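Side-chain contacts in geranyl diphosphate synthase small subunit (Antirrhinum majus, PDB 3QKC), which probably acts as the non-catalytic partner of a prenyltransferase large subunit, directing it towards geranyl diphosphate, the C10 precursor of monoterpenes: residues Asn86-Asp91 with Ile99-Asp104; Tyr158-Leu163 with Leu219-Ser224. All coordinates share one frame; numbering follows the deposited sequence.

Interactions 1 and 2 follow one another along an all-helical chain of the isoprenyl diphosphate synthase fold. Interaction 1 closes within the single loop between helix 68-85 and helix 105-126; interaction 2 then brings the end of helix 153-160 to the loop following helix 199-219. Their centres are 20 Å apart, and their nearest atoms remain about 7 Å from each other, so they do not touch. The first is a partly buried fold of a loop on itself, the second a charged surface contact over helix 169-195. Neighbours of both contacts, such as Leu89 and Tyr158, pack on the second copy, so both lie close to the subunit interface of this two-chain assembly.

Interaction 1. Residues Asn86-Asp91 with Ile99-Asp104; sequences NLPLTD and IQHKFD
Ile99 lies across the side chain of Asn86 at about a right angle, its CD1 3.5 Å from Asn86 CB and its CG2 3.5 Å from Asn86 OD1. With CG1 set between the backbone N and the carbonyl carbon (chi1 69°), the CG1 branch brings CD1 against CB and CG of Asn86, while CG2 meets its amide oxygen. Shortening Ile99 to an alanine is likely to strip the hydrocarbon from beside Asn86 CB and OD1. Asn86 ND2 is hydrogen-bonded to Tyr82 O. Further along, His101 turns its ring edge to the backbone: CE1 comes within 3.1 Å of Asn86 O, close to the ring plane. Pro88 CG sits over one face, 4.1 Å above the plane and displaced toward the rim. His101 ND1 is hydrogen-bonded to Glu108 OE2, which helps to fix the ring's rotation. In catalytic relatives a DDxx(xx)D motif spans the end of helix 68-85 and the start of the loop; Asn86 probably replaces its second aspartate, although Asp91 matches its last, consistent with a non-catalytic subunit. The folded loop spans the gap from helix 68-85 to helix 105-126, with Phe103 packed on helix 34-43 and Leu87 touching Leu109 of the second subunit.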
loop_
_atom_site.group_PDB
_atom_site.type_symbol
_atom_site.label_atom_id
_atom_site.label_comp_id
_atom_site.label_asym_id
_atom_site.label_seq_id
_atom_site.Cartn_x
_atom_site.Cartn_y
_atom_site.Cartn_z
ATOM N N ASN A 86 -16.644 0.663 -5.841
ATOM C CA ASN A 86 -17.964 0.054 -5.865
ATOM C C ASN A 86 -18.433 -0.235 -4.463
ATOM O O ASN A 86 -19.495 -0.805 -4.270
ATOM C CB ASN A 86 -17.946 -1.215 -6.708
ATOM C CG ASN A 86 -17.817 -0.925 -8.197
ATOM O OD1 ASN A 86 -18.810 -0.668 -8.870
ATOM N ND2 ASN A 86 -16.601 -0.971 -8.709
ATOM N N LEU A 87 -17.644 0.191 -3.482
ATOM C CA LEU A 87 -17.977 0.004 -2.079
ATOM C C LEU A 87 -19.205 0.839 -1.637
ATOM O O LEU A 87 -19.187 2.070 -1.715
ATOM C CB LEU A 87 -16.764 0.345 -1.231
ATOM C CG LEU A 87 -16.894 0.250 0.279
ATOM C CD1 LEU A 87 -17.207 -1.170 0.658
ATOM C CD2 LEU A 87 -15.575 0.691 0.906
ATOM N N PRO A 88 -20.274 0.171 -1.174
ATOM C CA PRO A 88 -21.451 0.914 -0.677
ATOM C C PRO A 88 -21.142 1.675 0.613
ATOM O O PRO A 88 -20.789 1.069 1.626
ATOM C CB PRO A 88 -22.477 -0.190 -0.393
ATOM C CG PRO A 88 -22.020 -1.360 -1.170
ATOM C CD PRO A 88 -20.509 -1.281 -1.165
ATOM N N LEU A 89 -21.267 2.995 0.569
ATOM C CA LEU A 89 -21.069 3.828 1.756
ATOM C C LEU A 89 -22.421 4.212 2.377
ATOM O O LEU A 89 -23.432 3.542 2.140
ATOM C CB LEU A 89 -20.258 5.080 1.391
ATOM C CG LEU A 89 -18.802 4.860 0.946
ATOM C CD1 LEU A 89 -18.215 6.161 0.444
ATOM C CD2 LEU A 89 -17.950 4.262 2.069
ATOM N N THR A 90 -22.416 5.274 3.186
ATOM C CA THR A 90 -23.635 5.878 3.713
ATOM C C THR A 90 -24.626 6.110 2.584
ATOM O O THR A 90 -25.764 5.642 2.652
ATOM C CB THR A 90 -23.328 7.195 4.487
ATOM O OG1 THR A 90 -23.440 6.951 5.893
ATOM C CG2 THR A 90 -24.274 8.330 4.100
ATOM N N ASP A 91 -24.174 6.799 1.539
ATOM C CA ASP A 91 -25.013 7.128 0.392
ATOM C C ASP A 91 -24.665 6.299 -0.859
ATOM O O ASP A 91 -24.623 6.822 -1.978
ATOM C CB ASP A 91 -24.941 8.632 0.108
ATOM C CG ASP A 91 -23.515 9.126 -0.108
ATOM O OD1 ASP A 91 -22.551 8.383 0.192
ATOM O OD2 ASP A 91 -23.363 10.265 -0.595
ATOM N N ILE A 99 -22.728 -3.153 -9.115
ATOM C CA ILE A 99 -22.238 -4.507 -9.325
ATOM C C ILE A 99 -22.841 -5.443 -8.275
ATOM O O ILE A 99 -23.519 -4.987 -7.349
ATOM C CB ILE A 99 -20.688 -4.559 -9.312
ATOM C CG1 ILE A 99 -20.136 -4.278 -7.909
ATOM C CG2 ILE A 99 -20.114 -3.564 -10.339
ATOM C CD1 ILE A 99 -18.615 -4.482 -7.782
ATOM N N GLN A 100 -22.626 -6.746 -8.436
ATOM C CA GLN A 100 -23.021 -7.684 -7.396
ATOM C C GLN A 100 -21.923 -7.791 -6.345
ATOM O O GLN A 100 -20.742 -7.732 -6.665
ATOM C CB GLN A 100 -23.392 -9.063 -7.975
ATOM C CG GLN A 100 -24.585 -9.064 -8.955
ATOM C CD GLN A 100 -25.931 -8.617 -8.343
ATOM O OE1 GLN A 100 -26.139 -8.667 -7.122
ATOM N NE2 GLN A 100 -26.860 -8.204 -9.211
ATOM N N HIS A 101 -22.337 -7.912 -5.090
ATOM C CA HIS A 101 -21.439 -8.056 -3.955
ATOM C C HIS A 101 -21.748 -9.360 -3.230
ATOM O O HIS A 101 -22.832 -9.527 -2.693
ATOM C CB HIS A 101 -21.635 -6.894 -2.982
ATOM C CG HIS A 101 -21.473 -5.551 -3.615
ATOM N ND1 HIS A 101 -20.251 -4.915 -3.701
ATOM C CD2 HIS A 101 -22.372 -4.727 -4.196
ATOM C CE1 HIS A 101 -20.409 -3.755 -4.313
ATOM N NE2 HIS A 101 -21.687 -3.617 -4.622
ATOM N N LYS A 102 -20.781 -10.275 -3.226
ATOM C CA LYS A 102 -20.864 -11.518 -2.454
ATOM C C LYS A 102 -20.537 -11.288 -0.973
ATOM O O LYS A 102 -20.871 -12.112 -0.131
ATOM C CB LYS A 102 -19.926 -12.567 -3.066
ATOM C CG LYS A 102 -19.924 -13.936 -2.387
ATOM C CD LYS A 102 -18.975 -14.903 -3.098
ATOM C CE LYS A 102 -18.933 -16.283 -2.414
ATOM N NZ LYS A 102 -18.213 -17.308 -3.242
ATOM N N PHE A 103 -19.887 -10.168 -0.659
ATOM C CA PHE A 103 -19.493 -9.853 0.716
ATOM C C PHE A 103 -20.042 -8.509 1.162
ATOM O O PHE A 103 -20.341 -7.649 0.337
ATOM C CB PHE A 103 -17.958 -9.847 0.848
ATOM C CG PHE A 103 -17.329 -11.196 0.669
ATOM C CD1 PHE A 103 -17.286 -12.105 1.730
ATOM C CD2 PHE A 103 -16.782 -11.564 -0.559
ATOM C CE1 PHE A 103 -16.708 -13.360 1.564
ATOM C CE2 PHE A 103 -16.204 -12.833 -0.740
ATOM C CZ PHE A 103 -16.163 -13.722 0.323
ATOM N N ASP A 104 -20.145 -8.329 2.474
ATOM C CA ASP A 104 -20.596 -7.068 3.069
ATOM C C ASP A 104 -19.634 -5.900 2.832
ATOM O O ASP A 104 -18.453 -6.122 2.542
ATOM C CB ASP A 104 -20.863 -7.245 4.570
ATOM C CG ASP A 104 -22.166 -7.979 4.847
ATOM O OD1 ASP A 104 -23.198 -7.323 5.137
ATOM O OD2 ASP A 104 -22.158 -9.226 4.764
#

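Interaction 2. Residues Tyr158-Leu163 with Leu219-Ser224; sequences YHELGL and LGKNRS
The flat carboxylate of Glu160 meets Lys221 through one oxygen, OE2, with the ammonium standing well out of the carboxylate plane rather than at its edge. Two further flat groups lie beside it on the helix: Tyr158 places CD1 over the centre of one face of the His159 ring, 3.9 Å above its plane, and His159 CE1 lies in the plane of the tyrosine ring, at its edge. His159 also meets the ring of Tyr174, with the planes at about 70°. The salt bridge itself is long, 3.9 Å from Glu160 OE2 to Lys221 NZ, which suggests a mainly electrostatic attraction. With CG anti to N (chi1 -159°) and an extended chain, Glu160 sends its carboxylate out from the helix, where Lys221, bent at chi2 (65°), meets it obliquely. The other oxygen of Glu160, OE1, forms a salt bridge with Lys179, so one carboxylate is shared between two lysines that probably favour its ionised form. Behind Lys221, Asn222 has positive phi just after a helix, and its ND2 donates to Leu219 O at 3.3 Å, on a carbonyl lone pair, tying the turn to the preceding helical end. This surface contact links the end of helix 153-160 to the loop between helices 199-219 and 227-241. Helix 169-195 runs beneath both sides, Glu160 resting on Val175 and Lys221 on Ile172, while Tyr158 packs against Pro30 of the second subunit.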
loop_
_atom_site.group_PDB
_atom_site.type_symbol
_atom_site.label_atom_id
_atom_site.label_comp_id
_atom_site.label_asym_id
_atom_site.label_seq_id
_atom_site.Cartn_x
_atom_site.Cartn_y
_atom_site.Cartn_z
ATOM N N TYR A 158 -10.755 11.286 -6.488
ATOM C CA TYR A 158 -11.060 12.572 -5.831
ATOM C C TYR A 158 -11.829 13.502 -6.780
ATOM O O TYR A 158 -12.881 14.009 -6.417
ATOM C CB TYR A 158 -9.787 13.243 -5.262
ATOM C CG TYR A 158 -9.992 14.574 -4.531
ATOM C CD1 TYR A 158 -9.888 15.804 -5.207
ATOM C CD2 TYR A 158 -10.270 14.603 -3.168
ATOM C CE1 TYR A 158 -10.075 17.028 -4.536
ATOM C CE2 TYR A 158 -10.459 15.800 -2.488
ATOM C CZ TYR A 158 -10.361 17.013 -3.172
ATOM O OH TYR A 158 -10.546 18.187 -2.480
ATOM N N HIS A 159 -11.330 13.703 -7.997
ATOM C CA HIS A 159 -12.027 14.602 -8.940
ATOM C C HIS A 159 -13.252 13.976 -9.596
ATOM O O HIS A 159 -14.118 14.683 -10.106
ATOM C CB HIS A 159 -11.080 15.151 -10.005
ATOM C CG HIS A 159 -9.952 15.945 -9.444
ATOM N ND1 HIS A 159 -10.113 17.224 -8.959
ATOM C CD2 HIS A 159 -8.645 15.639 -9.282
ATOM C CE1 HIS A 159 -8.948 17.674 -8.525
ATOM N NE2 HIS A 159 -8.041 16.730 -8.707
ATOM N N GLU A 160 -13.318 12.647 -9.563
ATOM C CA GLU A 160 -14.446 11.896 -10.099
ATOM C C GLU A 160 -15.707 12.133 -9.276
ATOM O O GLU A 160 -16.826 11.888 -9.740
ATOM C CB GLU A 160 -14.106 10.405 -10.107
ATOM C CG GLU A 160 -14.928 9.576 -11.070
ATOM C CD GLU A 160 -14.474 8.134 -11.142
ATOM O OE1 GLU A 160 -13.500 7.752 -10.450
ATOM O OE2 GLU A 160 -15.107 7.374 -11.896
ATOM N N LEU A 161 -15.506 12.603 -8.048
ATOM C CA LEU A 161 -16.596 12.918 -7.131
ATOM C C LEU A 161 -17.457 14.105 -7.581
ATOM O O LEU A 161 -18.688 14.020 -7.559
ATOM C CB LEU A 161 -16.051 13.127 -5.714
ATOM C CG LEU A 161 -15.599 11.839 -5.017
ATOM C CD1 LEU A 161 -15.022 12.136 -3.645
ATOM C CD2 LEU A 161 -16.743 10.843 -4.919
ATOM N N GLY A 162 -16.815 15.195 -8.003
ATOM C CA GLY A 162 -17.536 16.374 -8.516
ATOM C C GLY A 162 -17.986 16.242 -9.964
ATOM O O GLY A 162 -17.782 17.159 -10.765
ATOM N N LEU A 163 -18.623 15.116 -10.291
ATOM C CA LEU A 163 -18.932 14.770 -11.681
ATOM C C LEU A 163 -20.293 15.251 -12.196
ATOM O O LEU A 163 -21.204 15.547 -11.415
ATOM C CB LEU A 163 -18.784 13.261 -11.902
ATOM C CG LEU A 163 -18.411 12.800 -13.316
ATOM C CD1 LEU A 163 -17.114 13.454 -13.811
ATOM C CD2 LEU A 163 -18.324 11.272 -13.389
ATOM N N LEU A 219 -12.714 5.282 -23.522
ATOM C CA LEU A 219 -13.601 4.266 -24.086
ATOM C C LEU A 219 -14.587 3.761 -23.046
ATOM O O LEU A 219 -15.752 3.546 -23.357
ATOM C CB LEU A 219 -12.790 3.098 -24.648
ATOM C CG LEU A 219 -12.461 3.063 -26.141
ATOM C CD1 LEU A 219 -11.769 4.328 -26.632
ATOM C CD2 LEU A 219 -11.606 1.835 -26.430
ATOM N N GLY A 220 -14.109 3.598 -21.812
ATOM C CA GLY A 220 -14.930 3.153 -20.682
ATOM C C GLY A 220 -15.985 4.148 -20.215
ATOM O O GLY A 220 -16.790 3.838 -19.328
ATOM N N LYS A 221 -15.955 5.352 -20.793
ATOM C CA LYS A 221 -17.020 6.343 -20.652
ATOM C C LYS A 221 -18.012 6.199 -21.798
ATOM O O LYS A 221 -19.228 6.278 -21.598
ATOM C CB LYS A 221 -16.439 7.764 -20.625
ATOM C CG LYS A 221 -16.474 8.450 -19.253
ATOM C CD LYS A 221 -15.589 7.766 -18.208
ATOM C CE LYS A 221 -15.838 8.365 -16.835
ATOM N NZ LYS A 221 -14.942 7.802 -15.797
ATOM N N ASN A 222 -17.464 5.996 -22.997
ATOM C CA ASN A 222 -18.216 5.722 -24.228
ATOM C C ASN A 222 -19.198 6.818 -24.663
ATOM O O ASN A 222 -20.122 6.559 -25.445
ATOM C CB ASN A 222 -18.912 4.351 -24.151
ATOM C CG ASN A 222 -18.928 3.626 -25.489
ATOM O OD1 ASN A 222 -19.975 3.498 -26.124
ATOM N ND2 ASN A 222 -17.760 3.152 -25.924
ATOM N N ARG A 223 -18.989 8.040 -24.175
ATOM C CA ARG A 223 -19.888 9.159 -24.497
ATOM C C ARG A 223 -19.585 9.899 -25.808
ATOM O O ARG A 223 -20.207 10.930 -26.109
ATOM C CB ARG A 223 -20.002 10.131 -23.318
ATOM C CG ARG A 223 -21.344 10.044 -22.605
ATOM C CD ARG A 223 -21.454 8.833 -21.665
ATOM N NE ARG A 223 -22.734 8.133 -21.829
ATOM C CZ ARG A 223 -23.926 8.610 -21.462
ATOM N NH1 ARG A 223 -24.037 9.809 -20.898
ATOM N NH2 ARG A 223 -25.018 7.881 -21.668
ATOM N N SER A 224 -18.635 9.363 -26.577
ATOM C CA SER A 224 -18.354 9.803 -27.955
ATOM C C SER A 224 -17.865 11.250 -28.145
ATOM O O SER A 224 -17.321 11.574 -29.201
ATOM C CB SER A 224 -19.538 9.499 -28.897
ATOM O OG SER A 224 -19.478 8.170 -29.402
#